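Local coordinates for Rab GDP-dissociation inhibitor (PDB 2BCG), which binds GDP-loaded Rab GTPases, blocking GDP release from SEC4 and extracting YPT7 from vacuolar membranes, at residues D266-K271 with G275-V280; L291-P296 with F435-H440; L17-T22 with G257-D262. One frame throughout, in Å; residues are numbered along the deposited sequence.

Contact 1: D266-K271 with G275-V280; sequences DEVLYK and GKFEGV
The side chains of Lys-271 and Glu-278 cross at about a right angle. Glu-278 reaches out beyond CG with its chain extended, and its OE1 comes to rest against the lysine methylenes, 3.3 Å from Lys-271 CB and 3.2 Å from Lys-271 CE. A bend at chi3 (-72°) folds the lysine back, but Lys-271 NZ remains 4.3 Å from Glu-278 OE1, beyond a salt bridge. Without this carboxylate, an alanine here being too short to reach, the Lys-271 ammonium would probably lose its nearby opposite charge and the lysine methylenes their cover. Glu-278 sits in a classic beta bulge of an antiparallel hairpin: it and Gly-279 both face Leu-269. Leu-269 O therefore takes two N-H groups, Glu-278 N at 2.9 Å and, weakly, Gly-279 N at 3.4 Å. In return Leu-269 N donates to Gly-279 O at 2.7 Å. Gly-279 N also sits over the centre of one face of the Phe-277 ring. Phe-277 CD1 lies 3.9 Å from Val-268 CG1, which stands at the ring edge. Farther out, Tyr-270 and Phe-277 both rest on Ile-411 of strand 411-413, and Lys-276 NZ bonds to Lys-408 O.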
ATOM      1  N   ASP A 266       1.718   8.752  25.417  1.00 21.35           N
ATOM      2  CA  ASP A 266       1.713   8.707  26.881  1.00 22.07           C
ATOM      3  C   ASP A 266       0.374   9.146  27.444  1.00 22.90           C
ATOM      4  O   ASP A 266      -0.109   8.556  28.408  1.00 24.51           O
ATOM      5  CB  ASP A 266       2.793   9.621  27.445  1.00 22.00           C
ATOM      6  CG  ASP A 266       4.199   9.219  27.048  1.00 23.39           C
ATOM      7  OD1 ASP A 266       5.064  10.124  27.091  1.00 25.59           O
ATOM      8  OD2 ASP A 266       4.451   8.031  26.752  1.00 24.64           O
ATOM      9  N   GLU A 267      -0.190  10.200  26.858  1.00 22.96           N
ATOM     10  CA  GLU A 267      -1.438  10.803  27.308  1.00 25.18           C
ATOM     11  C   GLU A 267      -2.089  11.572  26.162  1.00 24.22           C
ATOM     12  O   GLU A 267      -1.442  12.330  25.436  1.00 24.36           O
ATOM     13  CB  GLU A 267      -1.174  11.772  28.466  1.00 25.04           C
ATOM     14  CG  GLU A 267      -2.423  12.216  29.214  1.00 27.30           C
ATOM     15  CD  GLU A 267      -2.123  13.237  30.299  1.00 27.35           C
ATOM     16  OE1 GLU A 267      -3.086  13.881  30.786  1.00 31.46           O
ATOM     17  OE2 GLU A 267      -0.932  13.408  30.650  1.00 32.69           O
ATOM     18  N   VAL A 268      -3.388  11.378  26.016  1.00 24.15           N
ATOM     19  CA  VAL A 268      -4.181  12.250  25.160  1.00 23.45           C
ATOM     20  C   VAL A 268      -4.675  13.439  25.985  1.00 24.30           C
ATOM     21  O   VAL A 268      -5.119  13.254  27.114  1.00 24.04           O
ATOM     22  CB  VAL A 268      -5.386  11.496  24.551  1.00 23.81           C
ATOM     23  CG1 VAL A 268      -6.164  12.395  23.640  1.00 22.17           C
ATOM     24  CG2 VAL A 268      -4.888  10.286  23.759  1.00 22.56           C
ATOM     25  N   LEU A 269      -4.582  14.641  25.422  1.00 24.43           N
ATOM     26  CA  LEU A 269      -4.969  15.869  26.131  1.00 26.15           C
ATOM     27  C   LEU A 269      -6.314  16.391  25.637  1.00 26.64           C
ATOM     28  O   LEU A 269      -6.597  16.392  24.441  1.00 26.07           O
ATOM     29  CB  LEU A 269      -3.889  16.947  26.002  1.00 26.74           C
ATOM     30  CG  LEU A 269      -2.490  16.537  26.474  1.00 27.88           C
ATOM     31  CD1 LEU A 269      -1.482  17.588  26.107  1.00 29.34           C
ATOM     32  CD2 LEU A 269      -2.447  16.230  27.973  1.00 29.87           C
ATOM     33  N   TYR A 270      -7.136  16.842  26.584  1.00 27.40           N
ATOM     34  CA  TYR A 270      -8.502  17.275  26.317  1.00 28.45           C
ATOM     35  C   TYR A 270      -8.743  18.638  26.935  1.00 29.70           C
ATOM     36  O   TYR A 270      -8.174  18.941  27.989  1.00 29.38           O
ATOM     37  CB  TYR A 270      -9.492  16.302  26.942  1.00 27.56           C
ATOM     38  CG  TYR A 270      -9.396  14.893  26.403  1.00 26.42           C
ATOM     39  CD1 TYR A 270      -8.599  13.942  27.045  1.00 25.85           C
ATOM     40  CD2 TYR A 270     -10.120  14.505  25.269  1.00 25.55           C
ATOM     41  CE1 TYR A 270      -8.506  12.640  26.574  1.00 24.65           C
ATOM     42  CE2 TYR A 270     -10.032  13.204  24.780  1.00 24.81           C
ATOM     43  CZ  TYR A 270      -9.217  12.285  25.435  1.00 25.84           C
ATOM     44  OH  TYR A 270      -9.106  10.983  24.987  1.00 26.41           O
ATOM     45  N   LYS A 271      -9.562  19.450  26.279  1.00 31.40           N
ATOM     46  CA  LYS A 271     -10.027  20.711  26.861  1.00 34.13           C
ATOM     47  C   LYS A 271     -10.848  20.390  28.116  1.00 35.35           C
ATOM     48  O   LYS A 271     -11.788  19.597  28.062  1.00 35.79           O
ATOM     49  CB  LYS A 271     -10.848  21.511  25.842  1.00 33.79           C
ATOM     50  CG  LYS A 271     -11.268  22.918  26.326  1.00 35.97           C
ATOM     51  CD  LYS A 271     -12.089  23.688  25.291  1.00 35.52           C
ATOM     52  CE  LYS A 271     -11.236  24.149  24.099  1.00 39.75           C
ATOM     53  NZ  LYS A 271     -12.017  24.419  22.833  1.00 41.31           N
ATOM     54  N   GLY A 275     -14.255  17.028  27.238  1.00 38.25           N
ATOM     55  CA  GLY A 275     -13.929  15.786  26.517  1.00 36.41           C
ATOM     56  C   GLY A 275     -13.430  15.944  25.080  1.00 35.00           C
ATOM     57  O   GLY A 275     -13.337  14.941  24.354  1.00 34.74           O
ATOM     58  N   LYS A 276     -13.124  17.184  24.677  1.00 32.52           N
ATOM     59  CA  LYS A 276     -12.666  17.511  23.329  1.00 31.00           C
ATOM     60  C   LYS A 276     -11.153  17.453  23.158  1.00 29.21           C
ATOM     61  O   LYS A 276     -10.407  17.883  24.041  1.00 29.04           O
ATOM     62  CB  LYS A 276     -13.103  18.918  22.944  1.00 30.87           C
ATOM     63  CG  LYS A 276     -14.556  19.162  23.214  1.00 32.94           C
ATOM     64  CD  LYS A 276     -15.270  19.769  22.049  1.00 36.11           C
ATOM     65  CE  LYS A 276     -16.599  20.248  22.546  1.00 37.12           C
ATOM     66  NZ  LYS A 276     -17.614  20.150  21.488  1.00 38.81           N
ATOM     67  N   PHE A 277     -10.707  16.973  21.994  1.00 26.87           N
ATOM     68  CA  PHE A 277      -9.283  16.825  21.731  1.00 24.14           C
ATOM     69  C   PHE A 277      -8.493  18.141  21.601  1.00 23.94           C
ATOM     70  O   PHE A 277      -8.884  19.063  20.878  1.00 24.22           O
ATOM     71  CB  PHE A 277      -9.091  15.985  20.452  1.00 23.16           C
ATOM     72  CG  PHE A 277      -7.642  15.770  20.086  1.00 20.06           C
ATOM     73  CD1 PHE A 277      -6.941  14.690  20.617  1.00 19.21           C
ATOM     74  CD2 PHE A 277      -6.987  16.656  19.225  1.00 20.03           C
ATOM     75  CE1 PHE A 277      -5.592  14.486  20.271  1.00 17.14           C
ATOM     76  CE2 PHE A 277      -5.635  16.474  18.881  1.00 18.13           C
ATOM     77  CZ  PHE A 277      -4.943  15.369  19.412  1.00 18.11           C
ATOM     78  N   GLU A 278      -7.331  18.185  22.247  1.00 22.90           N
ATOM     79  CA  GLU A 278      -6.406  19.296  22.071  1.00 23.09           C
ATOM     80  C   GLU A 278      -4.959  18.919  21.718  1.00 20.51           C
ATOM     81  O   GLU A 278      -4.247  19.724  21.102  1.00 19.64           O
ATOM     82  CB  GLU A 278      -6.425  20.215  23.295  1.00 23.19           C
ATOM     83  CG  GLU A 278      -7.678  21.075  23.425  1.00 26.45           C
ATOM     84  CD  GLU A 278      -7.582  22.064  24.583  1.00 26.18           C
ATOM     85  OE1 GLU A 278      -8.255  23.124  24.492  1.00 35.17           O
ATOM     86  OE2 GLU A 278      -6.855  21.779  25.570  1.00 30.68           O
ATOM     87  N   GLY A 279      -4.548  17.705  22.091  1.00 19.72           N
ATOM     88  CA  GLY A 279      -3.203  17.220  21.746  1.00 18.73           C
ATOM     89  C   GLY A 279      -2.793  15.900  22.357  1.00 17.78           C
ATOM     90  O   GLY A 279      -3.616  15.164  22.910  1.00 17.64           O
ATOM     91  N   VAL A 280      -1.498  15.595  22.247  1.00 16.95           N
ATOM     92  CA  VAL A 280      -0.921  14.347  22.774  1.00 17.23           C
ATOM     93  C   VAL A 280       0.420  14.634  23.451  1.00 18.18           C
ATOM     94  O   VAL A 280       1.151  15.538  23.027  1.00 19.02           O
ATOM     95  CB  VAL A 280      -0.733  13.243  21.676  1.00 17.24           C
ATOM     96  CG1 VAL A 280      -2.077  12.828  21.108  1.00 16.91           C
ATOM     97  CG2 VAL A 280       0.220  13.692  20.589  1.00 16.36           C
TER

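Contact 2: L291-P296 with F435-H440; sequences LVIADP and FRVTGH
Val-437, on the last turn of helix 424-438, sets its two methyl groups against Leu-291 and Ile-293 at strand 292-294 of the Rossmann-type parallel sheet. It is a small apolar helix-on-sheet contact, with no hydrogen bond between the segments. Along 435-440, Phe-435 contributes backbone: its O accepts Gly-439 N at 2.7 Å, a bond that closes the end of the helix. Arg-436 turns to other partners: Asp-432 in a salt bridge within the helix, Asp-405 O, and Leu-413 O, the one that ties it to strand 411-413. Val-437 then divides its branches between Leu-291 and Ile-293. With CG1 anti to the backbone N (chi1 169°), that methyl faces the fork of Leu-291, 4.0 Å from Leu-291 CD1 and 4.1 Å from Leu-291 CD2. The other branch, Val-437 CG2, meets the end of the isoleucine chain, Ile-293 CD1, at 4.1 Å. Leu-291 and Ile-293 both cross the valine at about a right angle, and their terminal methyls make the contact. Tyr-412 also touches Leu-291 and Val-437, while Leu-26 and Leu-30 of helix 21-32 pack on Ile-293. Thr-438 OG1 bonds back to Tyr-434 O. Gly-439 leaves the helix with a positive phi of 84°, a conformation that favours glycine. Next in the chain, His-440 N makes a weak bond of 3.3 Å to Thr-438 OG1, the same oxygen that lies over the centre of one face of the His-440 ring.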
ATOM      1  N   LEU A 291      -7.854  18.980  15.900  1.00 16.92           N
ATOM      2  CA  LEU A 291      -8.520  17.700  15.710  1.00 16.33           C
ATOM      3  C   LEU A 291      -7.508  16.564  15.579  1.00 15.06           C
ATOM      4  O   LEU A 291      -6.338  16.791  15.260  1.00 15.40           O
ATOM      5  CB  LEU A 291      -9.453  17.737  14.480  1.00 17.49           C
ATOM      6  CG  LEU A 291      -8.830  17.990  13.113  1.00 18.50           C
ATOM      7  CD1 LEU A 291      -8.796  16.645  12.419  1.00 19.62           C
ATOM      8  CD2 LEU A 291      -9.604  18.981  12.246  1.00 21.91           C
ATOM      9  N   VAL A 292      -8.001  15.355  15.827  1.00 14.74           N
ATOM     10  CA  VAL A 292      -7.210  14.135  15.630  1.00 13.72           C
ATOM     11  C   VAL A 292      -7.999  13.177  14.717  1.00 13.70           C
ATOM     12  O   VAL A 292      -9.241  13.108  14.765  1.00 14.23           O
ATOM     13  CB  VAL A 292      -6.846  13.464  16.998  1.00 14.31           C
ATOM     14  CG1 VAL A 292      -8.072  12.919  17.718  1.00 16.50           C
ATOM     15  CG2 VAL A 292      -5.772  12.361  16.800  1.00 13.25           C
ATOM     16  N   ILE A 293      -7.257  12.442  13.892  1.00 12.11           N
ATOM     17  CA  ILE A 293      -7.780  11.322  13.079  1.00 12.75           C
ATOM     18  C   ILE A 293      -7.010  10.090  13.569  1.00 12.17           C
ATOM     19  O   ILE A 293      -5.794  10.141  13.695  1.00 12.26           O
ATOM     20  CB  ILE A 293      -7.531  11.572  11.577  1.00 13.17           C
ATOM     21  CG1 ILE A 293      -8.252  12.857  11.115  1.00 13.91           C
ATOM     22  CG2 ILE A 293      -7.913  10.322  10.758  1.00 13.73           C
ATOM     23  CD1 ILE A 293      -7.940  13.257   9.735  1.00 15.19           C
ATOM     24  N   ALA A 294      -7.704   9.011  13.911  1.00 12.25           N
ATOM     25  CA  ALA A 294      -6.999   7.864  14.493  1.00 12.81           C
ATOM     26  C   ALA A 294      -7.710   6.556  14.242  1.00 12.68           C
ATOM     27  O   ALA A 294      -8.910   6.534  13.949  1.00 13.62           O
ATOM     28  CB  ALA A 294      -6.831   8.063  15.970  1.00 12.50           C
ATOM     29  N   ASP A 295      -6.965   5.458  14.347  1.00 13.00           N
ATOM     30  CA  ASP A 295      -7.616   4.156  14.326  1.00 13.21           C
ATOM     31  C   ASP A 295      -8.132   3.727  15.710  1.00 13.65           C
ATOM     32  O   ASP A 295      -7.772   4.335  16.730  1.00 14.22           O
ATOM     33  CB  ASP A 295      -6.722   3.099  13.632  1.00 14.06           C
ATOM     34  CG  ASP A 295      -5.587   2.583  14.507  1.00 14.79           C
ATOM     35  OD1 ASP A 295      -5.785   2.188  15.676  1.00 16.43           O
ATOM     36  OD2 ASP A 295      -4.454   2.506  13.979  1.00 19.14           O
ATOM     37  N   PRO A 296      -9.036   2.735  15.742  1.00 13.84           N
ATOM     38  CA  PRO A 296      -9.620   2.312  17.021  1.00 14.79           C
ATOM     39  C   PRO A 296      -8.641   1.964  18.139  1.00 15.90           C
ATOM     40  O   PRO A 296      -9.001   2.093  19.335  1.00 16.95           O
ATOM     41  CB  PRO A 296     -10.500   1.103  16.625  1.00 14.85           C
ATOM     42  CG  PRO A 296     -10.906   1.421  15.154  1.00 13.85           C
ATOM     43  CD  PRO A 296      -9.644   2.045  14.583  1.00 13.48           C
ATOM     44  N   PHE A 435     -15.203  14.148   4.714  1.00 17.72           N
ATOM     45  CA  PHE A 435     -16.426  14.988   4.788  1.00 20.42           C
ATOM     46  C   PHE A 435     -16.701  15.419   6.233  1.00 20.30           C
ATOM     47  O   PHE A 435     -16.994  16.603   6.500  1.00 20.87           O
ATOM     48  CB  PHE A 435     -17.624  14.232   4.187  1.00 21.96           C
ATOM     49  CG  PHE A 435     -18.916  15.000   4.249  1.00 25.60           C
ATOM     50  CD1 PHE A 435     -19.939  14.587   5.096  1.00 29.07           C
ATOM     51  CD2 PHE A 435     -19.096  16.142   3.481  1.00 27.55           C
ATOM     52  CE1 PHE A 435     -21.161  15.322   5.161  1.00 30.53           C
ATOM     53  CE2 PHE A 435     -20.297  16.879   3.533  1.00 28.85           C
ATOM     54  CZ  PHE A 435     -21.317  16.470   4.381  1.00 27.95           C
ATOM     55  N   ARG A 436     -16.597  14.483   7.172  1.00 19.87           N
ATOM     56  CA  ARG A 436     -16.745  14.780   8.609  1.00 19.61           C
ATOM     57  C   ARG A 436     -15.727  15.819   9.100  1.00 20.09           C
ATOM     58  O   ARG A 436     -16.074  16.771   9.841  1.00 21.01           O
ATOM     59  CB  ARG A 436     -16.663  13.503   9.461  1.00 19.24           C
ATOM     60  CG  ARG A 436     -17.913  12.621   9.364  1.00 18.59           C
ATOM     61  CD  ARG A 436     -17.612  11.125   9.498  1.00 17.64           C
ATOM     62  NE  ARG A 436     -16.855  10.765  10.685  1.00 16.92           N
ATOM     63  CZ  ARG A 436     -16.260   9.569  10.814  1.00 17.01           C
ATOM     64  NH1 ARG A 436     -16.367   8.682   9.820  1.00 16.78           N
ATOM     65  NH2 ARG A 436     -15.561   9.262  11.911  1.00 14.54           N
ATOM     66  N   VAL A 437     -14.479  15.664   8.665  1.00 19.78           N
ATOM     67  CA  VAL A 437     -13.400  16.574   9.085  1.00 21.00           C
ATOM     68  C   VAL A 437     -13.529  17.969   8.443  1.00 22.38           C
ATOM     69  O   VAL A 437     -13.381  18.997   9.133  1.00 23.65           O
ATOM     70  CB  VAL A 437     -12.016  15.927   8.795  1.00 20.02           C
ATOM     71  CG1 VAL A 437     -10.871  16.948   8.958  1.00 21.19           C
ATOM     72  CG2 VAL A 437     -11.788  14.752   9.700  1.00 20.39           C
ATOM     73  N   THR A 438     -13.791  18.029   7.139  1.00 24.16           N
ATOM     74  CA  THR A 438     -13.718  19.305   6.400  1.00 25.42           C
ATOM     75  C   THR A 438     -15.080  19.968   6.131  1.00 27.00           C
ATOM     76  O   THR A 438     -15.135  21.175   5.801  1.00 28.07           O
ATOM     77  CB  THR A 438     -13.038  19.137   5.023  1.00 25.23           C
ATOM     78  OG1 THR A 438     -13.931  18.428   4.147  1.00 23.35           O
ATOM     79  CG2 THR A 438     -11.654  18.458   5.125  1.00 23.94           C
ATOM     80  N   GLY A 439     -16.167  19.193   6.216  1.00 27.96           N
ATOM     81  CA  GLY A 439     -17.528  19.707   5.958  1.00 28.77           C
ATOM     82  C   GLY A 439     -17.965  19.739   4.502  1.00 29.80           C
ATOM     83  O   GLY A 439     -19.075  20.180   4.181  1.00 30.03           O
ATOM     84  N   HIS A 440     -17.094  19.273   3.608  1.00 29.55           N
ATOM     85  CA  HIS A 440     -17.402  19.239   2.200  1.00 29.47           C
ATOM     86  C   HIS A 440     -16.906  17.914   1.635  1.00 28.46           C
ATOM     87  O   HIS A 440     -15.904  17.380   2.135  1.00 28.02           O
ATOM     88  CB  HIS A 440     -16.728  20.403   1.478  1.00 30.88           C
ATOM     89  CG  HIS A 440     -15.262  20.553   1.789  1.00 33.34           C
ATOM     90  ND1 HIS A 440     -14.292  19.743   1.236  1.00 34.62           N
ATOM     91  CD2 HIS A 440     -14.604  21.428   2.590  1.00 35.88           C
ATOM     92  CE1 HIS A 440     -13.103  20.111   1.678  1.00 35.60           C
ATOM     93  NE2 HIS A 440     -13.264  21.134   2.497  1.00 36.60           N
TER

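Contact 3: L17-T22 with G257-D262; sequences LGTGIT and GTYMLD
Thr-19 is the meeting point: its methyl CG2 touches both Tyr-259 and Leu-261, and these three residues make up the whole contact. CG2 comes to the edge of the tyrosine ring, near its plane, 4.3 Å from Tyr-259 CE1. The same Thr-19 CG2 lies 4.4 Å from Leu-261 CD2, so the methyl meets alternate residues along 257-262. A chi1 of 58° puts Thr-19 OG1 between the backbone N and the carbonyl carbon and leaves CG2 beside the N, anti to the carbonyl carbon, so that the methyl is the branch turned to Tyr-259 and Leu-261, whereas OG1 is gripped by Asp-41 OD1 and Gly-47 N. Tyr-259 is likewise held at its polar end: its OH bonds to Ser-27 OG and to His-39 ND1, whose NE2 bonds to Gly-18 O, which fixes the ring where its CE1 edge can meet the threonine. Tyr-259 and Leu-261 also pack on polar side chains of another protein chain, in keeping with the known role of this region in binding YPT1. Behind Thr-19, the backbone angles of Gly-18 would jam a CB against the preceding carbonyl oxygen, and Gly-20 is the N-cap of helix 21-32. Strand 14-17, the Gly-Thr-Gly turn and the following helix form the glycine-rich beta-turn-alpha opening characteristic of the Rossmann fold, here with edge strand 258-260 beside its loop.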
ATOM      1  N   LEU A  17      -3.080   9.488  14.168  1.00 11.38           N
ATOM      2  CA  LEU A  17      -2.534   8.393  14.990  1.00 11.48           C
ATOM      3  C   LEU A  17      -2.777   7.055  14.322  1.00 11.17           C
ATOM      4  O   LEU A  17      -3.925   6.691  14.004  1.00 12.09           O
ATOM      5  CB  LEU A  17      -3.143   8.374  16.390  1.00 12.54           C
ATOM      6  CG  LEU A  17      -3.004   9.711  17.141  1.00 13.19           C
ATOM      7  CD1 LEU A  17      -3.686   9.567  18.507  1.00 13.19           C
ATOM      8  CD2 LEU A  17      -1.553  10.117  17.287  1.00 12.83           C
ATOM      9  N   GLY A  18      -1.671   6.334  14.138  1.00 11.88           N
ATOM     10  CA  GLY A  18      -1.670   5.063  13.421  1.00 11.49           C
ATOM     11  C   GLY A  18      -1.442   5.235  11.941  1.00 11.45           C
ATOM     12  O   GLY A  18      -2.000   6.148  11.296  1.00 12.71           O
ATOM     13  N   THR A  19      -0.606   4.353  11.387  1.00 10.34           N
ATOM     14  CA  THR A  19      -0.300   4.461   9.957  1.00 10.38           C
ATOM     15  C   THR A  19      -0.916   3.337   9.137  1.00 10.37           C
ATOM     16  O   THR A  19      -0.344   2.930   8.117  1.00 11.47           O
ATOM     17  CB  THR A  19       1.222   4.519   9.697  1.00 10.86           C
ATOM     18  OG1 THR A  19       1.862   3.348  10.245  1.00 11.57           O
ATOM     19  CG2 THR A  19       1.845   5.761  10.320  1.00 13.94           C
ATOM     20  N   GLY A  20      -2.099   2.864   9.540  1.00  9.97           N
ATOM     21  CA  GLY A  20      -2.951   2.159   8.583  1.00  9.45           C
ATOM     22  C   GLY A  20      -3.273   2.953   7.335  1.00  9.31           C
ATOM     23  O   GLY A  20      -3.238   4.200   7.327  1.00 10.68           O
ATOM     24  N   ILE A  21      -3.653   2.240   6.279  1.00  9.45           N
ATOM     25  CA  ILE A  21      -3.930   2.910   5.008  1.00  9.42           C
ATOM     26  C   ILE A  21      -5.024   4.028   5.091  1.00  9.69           C
ATOM     27  O   ILE A  21      -4.890   5.062   4.451  1.00 10.59           O
ATOM     28  CB  ILE A  21      -4.275   1.860   3.916  1.00  9.44           C
ATOM     29  CG1 ILE A  21      -4.442   2.498   2.533  1.00  9.49           C
ATOM     30  CG2 ILE A  21      -5.487   1.007   4.296  1.00  9.22           C
ATOM     31  CD1 ILE A  21      -3.295   3.327   2.082  1.00 14.83           C
ATOM     32  N   THR A  22      -6.106   3.815   5.826  1.00  9.97           N
ATOM     33  CA  THR A  22      -7.127   4.869   5.913  1.00  9.60           C
ATOM     34  C   THR A  22      -6.501   6.168   6.414  1.00 10.35           C
ATOM     35  O   THR A  22      -6.713   7.234   5.811  1.00 11.10           O
ATOM     36  CB  THR A  22      -8.253   4.432   6.829  1.00 10.94           C
ATOM     37  OG1 THR A  22      -8.821   3.231   6.325  1.00 11.75           O
ATOM     38  CG2 THR A  22      -9.318   5.529   6.973  1.00 12.55           C
ATOM     39  N   GLY A 257       4.025  17.033   5.791  1.00 11.52           N
ATOM     40  CA  GLY A 257       3.713  16.191   6.939  1.00 11.94           C
ATOM     41  C   GLY A 257       4.949  15.784   7.737  1.00 12.02           C
ATOM     42  O   GLY A 257       6.041  15.631   7.162  1.00 12.88           O
ATOM     43  N   THR A 258       4.781  15.604   9.049  1.00 11.64           N
ATOM     44  CA  THR A 258       5.859  15.174   9.944  1.00 12.89           C
ATOM     45  C   THR A 258       5.497  13.817  10.541  1.00 12.07           C
ATOM     46  O   THR A 258       4.362  13.622  10.990  1.00 13.36           O
ATOM     47  CB  THR A 258       6.026  16.207  11.081  1.00 13.23           C
ATOM     48  OG1 THR A 258       6.362  17.469  10.506  1.00 15.80           O
ATOM     49  CG2 THR A 258       7.156  15.828  12.062  1.00 14.55           C
ATOM     50  N   TYR A 259       6.451  12.884  10.485  1.00 11.33           N
ATOM     51  CA  TYR A 259       6.243  11.479  10.901  1.00 12.20           C
ATOM     52  C   TYR A 259       7.088  11.072  12.110  1.00 11.96           C
ATOM     53  O   TYR A 259       8.280  11.367  12.173  1.00 11.80           O
ATOM     54  CB  TYR A 259       6.486  10.513   9.706  1.00 12.62           C
ATOM     55  CG  TYR A 259       5.237  10.454   8.851  1.00 11.55           C
ATOM     56  CD1 TYR A 259       4.332   9.423   9.015  1.00 12.49           C
ATOM     57  CD2 TYR A 259       4.920  11.502   7.968  1.00 13.01           C
ATOM     58  CE1 TYR A 259       3.146   9.374   8.280  1.00 10.61           C
ATOM     59  CE2 TYR A 259       3.712  11.488   7.241  1.00 12.83           C
ATOM     60  CZ  TYR A 259       2.818  10.435   7.428  1.00 11.61           C
ATOM     61  OH  TYR A 259       1.607  10.395   6.784  1.00 14.10           O
ATOM     62  N   MET A 260       6.448  10.353  13.028  1.00 12.12           N
ATOM     63  CA  MET A 260       7.136   9.757  14.194  1.00 12.66           C
ATOM     64  C   MET A 260       6.669   8.321  14.333  1.00 12.31           C
ATOM     65  O   MET A 260       5.469   8.077  14.359  1.00 13.41           O
ATOM     66  CB  MET A 260       6.830  10.530  15.483  1.00 13.01           C
ATOM     67  CG  MET A 260       7.377  11.911  15.497  1.00 13.66           C
ATOM     68  SD  MET A 260       6.677  12.853  16.845  1.00 15.50           S
ATOM     69  CE  MET A 260       7.474  14.450  16.569  1.00 17.51           C
ATOM     70  N   LEU A 261       7.601   7.375  14.375  1.00 12.34           N
ATOM     71  CA  LEU A 261       7.275   5.972  14.669  1.00 13.04           C
ATOM     72  C   LEU A 261       7.821   5.574  16.048  1.00 13.67           C
ATOM     73  O   LEU A 261       8.580   6.341  16.686  1.00 14.75           O
ATOM     74  CB  LEU A 261       7.858   5.054  13.604  1.00 12.67           C
ATOM     75  CG  LEU A 261       7.357   5.194  12.150  1.00 12.93           C
ATOM     76  CD1 LEU A 261       8.193   4.239  11.322  1.00 14.97           C
ATOM     77  CD2 LEU A 261       5.862   4.930  11.996  1.00 13.37           C
ATOM     78  N   ASP A 262       7.441   4.377  16.507  1.00 14.52           N
ATOM     79  CA  ASP A 262       7.916   3.866  17.817  1.00 16.17           C
ATOM     80  C   ASP A 262       7.747   4.933  18.903  1.00 16.79           C
ATOM     81  O   ASP A 262       8.603   5.088  19.783  1.00 18.31           O
ATOM     82  CB  ASP A 262       9.401   3.446  17.716  1.00 17.83           C
ATOM     83  CG  ASP A 262       9.887   2.591  18.893  1.00 21.62           C
ATOM     84  OD1 ASP A 262      11.114   2.596  19.125  1.00 26.82           O
ATOM     85  OD2 ASP A 262       9.090   1.913  19.566  1.00 25.15           O
TER

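In the fold
Contact 3 is buried and contacts 1 and 2 partly so; contact 1 lies farthest out, about 31 Å between its centre and that of the chain. Contact 1 is a local hairpin, built on backbone hydrogen bonds, with opposite charges near each other but no salt bridge; contacts 2 and 3 join segments distant in sequence by apolar packing with no hydrogen bond between the segments, in contact 3 partly against a ring edge. These two share the parallel sheet, where strands 14-17 and 292-294 are neighbours: Ile-293 O and Leu-17 N, 2.8 Å apart, probably hydrogen-bond. Contact 2 sets the end of helix 424-438 on the sheet, and contact 3 lies at the loop beside its edge strand. Phe-277 joins contact 1 to contact 2, Phe-277 CD1 lying 3.6 Å from Val-292 CG1.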